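Local coordinates for stress-induced protein 1 (Caenorhabditis elegans, PDB 4YE0) that probably binds unfolded proteins as a molecular chaperone of the small heat shock family, represented here by its alpha-crystallin domain, at residues E43-E47 with H48-K52; V73-K76 with E77-T81. All blocks are in the same frame, centred on the assembly; numbering follows the deposited sequence.

Contact 1 (E43-E47 with H48-K52); sequences EVKTE and HGFSK. With SO4 (sulfate ion), chain C.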
# COMPACT_ATOMS: atom_id res chain seq x y z
N GLU A 43 2.61 -10.38 -0.07
CA GLU A 43 3.83 -10.76 -0.78
C GLU A 43 3.52 -11.93 -1.70
O GLU A 43 3.25 -13.04 -1.24
CB GLU A 43 4.92 -11.13 0.21
CG GLU A 43 6.28 -11.43 -0.41
CD GLU A 43 7.38 -11.54 0.62
OE1 GLU A 43 7.10 -11.99 1.76
OE2 GLU A 43 8.53 -11.18 0.30
N VAL A 44 3.55 -11.68 -3.01
CA VAL A 44 3.18 -12.67 -4.02
C VAL A 44 4.35 -12.92 -4.96
O VAL A 44 5.13 -12.01 -5.24
CB VAL A 44 1.92 -12.22 -4.80
CG1 VAL A 44 2.13 -12.21 -6.31
CG2 VAL A 44 0.73 -13.10 -4.43
N LYS A 45 4.47 -14.15 -5.45
CA LYS A 45 5.45 -14.50 -6.47
C LYS A 45 4.78 -14.83 -7.80
O LYS A 45 3.59 -15.16 -7.86
CB LYS A 45 6.33 -15.68 -6.01
CG LYS A 45 7.81 -15.37 -5.85
CD LYS A 45 8.12 -14.16 -4.99
CE LYS A 45 7.92 -14.43 -3.51
NZ LYS A 45 8.37 -13.25 -2.70
N THR A 46 5.58 -14.71 -8.86
CA THR A 46 5.19 -15.09 -10.21
C THR A 46 6.50 -15.45 -10.93
O THR A 46 7.57 -15.34 -10.34
CB THR A 46 4.45 -13.94 -10.94
OG1 THR A 46 4.68 -12.70 -10.26
CG2 THR A 46 2.95 -14.20 -10.99
N GLU A 47 6.41 -15.88 -12.18
CA GLU A 47 7.61 -16.05 -13.01
C GLU A 47 7.80 -14.86 -13.96
O GLU A 47 8.69 -14.86 -14.81
CB GLU A 47 7.56 -17.37 -13.79
CG GLU A 47 7.81 -18.59 -12.91
CD GLU A 47 8.93 -19.46 -13.43
OE1 GLU A 47 8.70 -20.18 -14.44
OE2 GLU A 47 10.03 -19.43 -12.84
N HIS A 48 6.95 -13.85 -13.78
CA HIS A 48 7.10 -12.58 -14.46
C HIS A 48 7.93 -11.67 -13.56
O HIS A 48 8.50 -10.69 -14.03
CB HIS A 48 5.74 -11.92 -14.76
CG HIS A 48 4.57 -12.86 -14.64
ND1 HIS A 48 4.57 -14.13 -15.18
CD2 HIS A 48 3.37 -12.70 -14.04
CE1 HIS A 48 3.42 -14.71 -14.92
NE2 HIS A 48 2.67 -13.87 -14.23
N GLY A 49 8.02 -12.03 -12.28
CA GLY A 49 8.63 -11.21 -11.24
C GLY A 49 7.89 -11.41 -9.93
O GLY A 49 7.52 -12.54 -9.61
N PHE A 50 7.66 -10.34 -9.18
CA PHE A 50 6.86 -10.44 -7.95
C PHE A 50 6.22 -9.12 -7.53
O PHE A 50 6.56 -8.06 -8.04
CB PHE A 50 7.71 -11.02 -6.81
CG PHE A 50 8.63 -10.03 -6.15
CD1 PHE A 50 8.18 -9.22 -5.12
CD2 PHE A 50 9.95 -9.92 -6.56
CE1 PHE A 50 9.03 -8.31 -4.51
CE2 PHE A 50 10.81 -9.01 -5.95
CZ PHE A 50 10.34 -8.20 -4.93
N SER A 51 5.29 -9.22 -6.58
CA SER A 51 4.58 -8.08 -6.04
C SER A 51 4.57 -8.14 -4.51
O SER A 51 4.43 -9.21 -3.92
CB SER A 51 3.14 -8.05 -6.55
OG SER A 51 2.41 -7.01 -5.92
N LYS A 52 4.70 -6.97 -3.90
CA LYS A 52 4.87 -6.88 -2.46
C LYS A 52 4.27 -5.55 -2.00
O LYS A 52 4.54 -4.51 -2.59
CB LYS A 52 6.37 -6.97 -2.15
CG LYS A 52 6.78 -6.82 -0.69
CD LYS A 52 8.30 -6.82 -0.59
CE LYS A 52 8.81 -6.27 0.74
NZ LYS A 52 9.13 -7.36 1.72
S SO4 C . -0.82 -8.55 -6.51
O1 SO4 C . -1.71 -9.65 -6.06
O2 SO4 C . 0.22 -8.32 -5.49
O3 SO4 C . -1.60 -7.31 -6.72
O4 SO4 C . -0.16 -8.95 -7.78
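Glu43, Val44 and Lys45 run antiparallel to Lys52, Ser51 and Phe50, the axes of strands 43-45 and 49-52 inclined at 168° and 4.8 Å apart at their closest. Val44 and Ser51 form the hydrogen-bonded pair: Val44 N gives a nearly straight bond of 2.8 Å to Ser51 O, and Ser51 N returns one of 3.1 Å to Val44 O. At the closed end Gly49 O takes the Thr46 hydroxyl, with OG1 2.9 Å away and above the carbonyl plane, and a weak bond from Thr46 N. The methine of Thr46 also sits over one face of the His48 ring, a CH-pi contact with CB 3.7 Å from the centroid and 21° off the ring normal.

On the sheet face of Glu43, Lys45, Phe50 and Lys52, Lys45 and Phe50 lie side by side and point the same way, CD of Lys45 resting 3.7 Å from CB of Phe50. Charge pairing here is loose: Glu43 OE2 stands 4.1 Å from Lys52 NZ, beyond salt-bridge range. On the other face, chi1 of 174° swings Ser51 OG anti to its N, and from there it donates a 2.6 Å hydrogen bond to O2 of a sulfate ion, probably from the crystallisation liquor, which His42 and Arg53 also bind.

The arrangement is the tip of a beta hairpin. Gly49 to Lys52 also pair antiparallel with a strand of the second subunit, continuing the sheet across the interface, as in the dimers of metazoan alpha-crystallin domains.

Contact 2 (V73-K76 with E77-T81); sequences VINK and EGQMT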
# COMPACT_ATOMS: atom_id res chain seq x y z
N VAL A 73 -13.31 -5.18 13.53
CA VAL A 73 -14.04 -5.86 12.46
C VAL A 73 -13.66 -5.31 11.09
O VAL A 73 -13.35 -4.13 10.94
CB VAL A 73 -15.59 -5.77 12.61
CG1 VAL A 73 -16.08 -6.55 13.82
CG2 VAL A 73 -16.05 -4.32 12.69
N ILE A 74 -13.66 -6.19 10.09
CA ILE A 74 -13.51 -5.82 8.70
C ILE A 74 -14.80 -6.19 7.99
O ILE A 74 -15.25 -7.33 8.10
CB ILE A 74 -12.35 -6.59 8.03
CG1 ILE A 74 -11.04 -6.35 8.79
CG2 ILE A 74 -12.18 -6.16 6.58
CD1 ILE A 74 -9.89 -7.21 8.30
N ASN A 75 -15.40 -5.24 7.27
CA ASN A 75 -16.65 -5.49 6.54
C ASN A 75 -16.38 -6.07 5.15
O ASN A 75 -15.23 -6.33 4.80
CB ASN A 75 -17.53 -4.23 6.48
CG ASN A 75 -16.92 -3.12 5.63
OD1 ASN A 75 -16.01 -3.34 4.85
ND2 ASN A 75 -17.45 -1.91 5.80
N LYS A 76 -17.43 -6.27 4.36
CA LYS A 76 -17.26 -6.86 3.03
C LYS A 76 -16.58 -5.89 2.06
O LYS A 76 -15.94 -6.32 1.10
CB LYS A 76 -18.61 -7.31 2.47
CG LYS A 76 -18.49 -8.49 1.51
CD LYS A 76 -19.69 -8.57 0.56
CE LYS A 76 -19.51 -9.74 -0.40
NZ LYS A 76 -20.53 -9.70 -1.50
N GLU A 77 -16.71 -4.59 2.32
CA GLU A 77 -16.11 -3.56 1.46
C GLU A 77 -14.65 -3.26 1.83
O GLU A 77 -14.06 -2.31 1.30
CB GLU A 77 -16.96 -2.29 1.53
CG GLU A 77 -18.36 -2.47 0.94
CD GLU A 77 -19.45 -1.70 1.68
OE1 GLU A 77 -19.15 -0.63 2.27
OE2 GLU A 77 -20.61 -2.16 1.67
N GLY A 78 -14.07 -4.06 2.72
CA GLY A 78 -12.65 -3.94 3.06
C GLY A 78 -12.33 -2.78 3.99
O GLY A 78 -11.19 -2.31 4.02
N GLN A 79 -13.32 -2.31 4.74
CA GLN A 79 -13.11 -1.24 5.71
C GLN A 79 -13.01 -1.87 7.08
O GLN A 79 -13.92 -2.57 7.52
CB GLN A 79 -14.26 -0.25 5.69
CG GLN A 79 -14.09 0.91 6.68
CD GLN A 79 -15.32 1.79 6.76
OE1 GLN A 79 -16.40 1.33 7.14
NE2 GLN A 79 -15.17 3.06 6.42
N MET A 80 -11.89 -1.62 7.76
CA MET A 80 -11.73 -2.08 9.13
C MET A 80 -12.23 -1.01 10.08
O MET A 80 -11.93 0.17 9.89
CB MET A 80 -10.26 -2.39 9.43
CG MET A 80 -10.04 -3.06 10.78
SD MET A 80 -8.33 -3.59 10.99
CE MET A 80 -7.57 -2.00 11.13
N THR A 81 -12.99 -1.41 11.08
CA THR A 81 -13.30 -0.49 12.17
C THR A 81 -12.89 -1.10 13.50
O THR A 81 -13.12 -2.28 13.78
CB THR A 81 -14.78 -0.03 12.17
OG1 THR A 81 -15.02 0.80 13.32
CG2 THR A 81 -15.74 -1.19 12.21
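Asn75 holds CG between its backbone N and carbonyl carbon, at a chi1 of 67°, and this folds the carboxamide back over the turn, where OD1 accepts the N-H of Gln79 at 2.9 Å. The bond is fairly straight at the hydrogen, but the donor comes in from above the plane of the amide carbonyl. Beside it the side chains of Asn75 and Gln79 cross, their amide planes 28° apart, with ND2 of Asn75 3.6 Å from CB of Gln79.

The backbone supplies the rest of the closure. Asn75 to Gly78 form a type I turn, its Gly78 N to Asn75 O bond measuring 3.3 Å, while Asn75 N bonds to Gln79 O at 3.1 Å. Gly78, at a phi of 76°, is the first residue of a classic G1 beta bulge that carries the chain from the turn into the returning strand. Past the bulge, Val73 and Thr81 make a hydrogen-bonded antiparallel pair: Thr81 N reaches Val73 O at 2.7 Å, and a second bond returns from Val73 N to Thr81 O.

The side chains of these two residues also lie side by side, pointing the same way. On the opposite face of the sheet, CG1 of Ile74 rests 4.0 Å from CG of Met80, both side chains leaving a non-hydrogen-bonded pair.

That apolar face meets strand 27-32 through Leu27, which touches Ile74, and Val29, which touches Met80. Along its other side the returning strand pairs with strand 12-18, where Met80 shares backbone bonds with Leu17. Strand 79-85 thus lies between 12-18 and 71-74, and strand 71-74 is an outermost strand of this sheet within the chain.

Overall arrangement
Following the chain from the N terminus, strand 35-45 turns back at residues 46-48 into strand 49-60, and contact 1 closes the hairpin between them. The chain then crosses to the other sheet, where strand 71-74 turns into strand 79-85 and contact 2 closes another. The two are in series, neither nested nor crossed, with centres about 26 Å apart and nearest atoms about 15 Å apart. The centre of contact 1 is about 29 Å from the centre of the chain, in the sheet that continues into the second subunit; that of contact 2, about 11 Å away, is at the edge of the four-stranded sheet, and through Ile74 and Met80 packs on strand 27-32 of the other sheet of the beta sandwich.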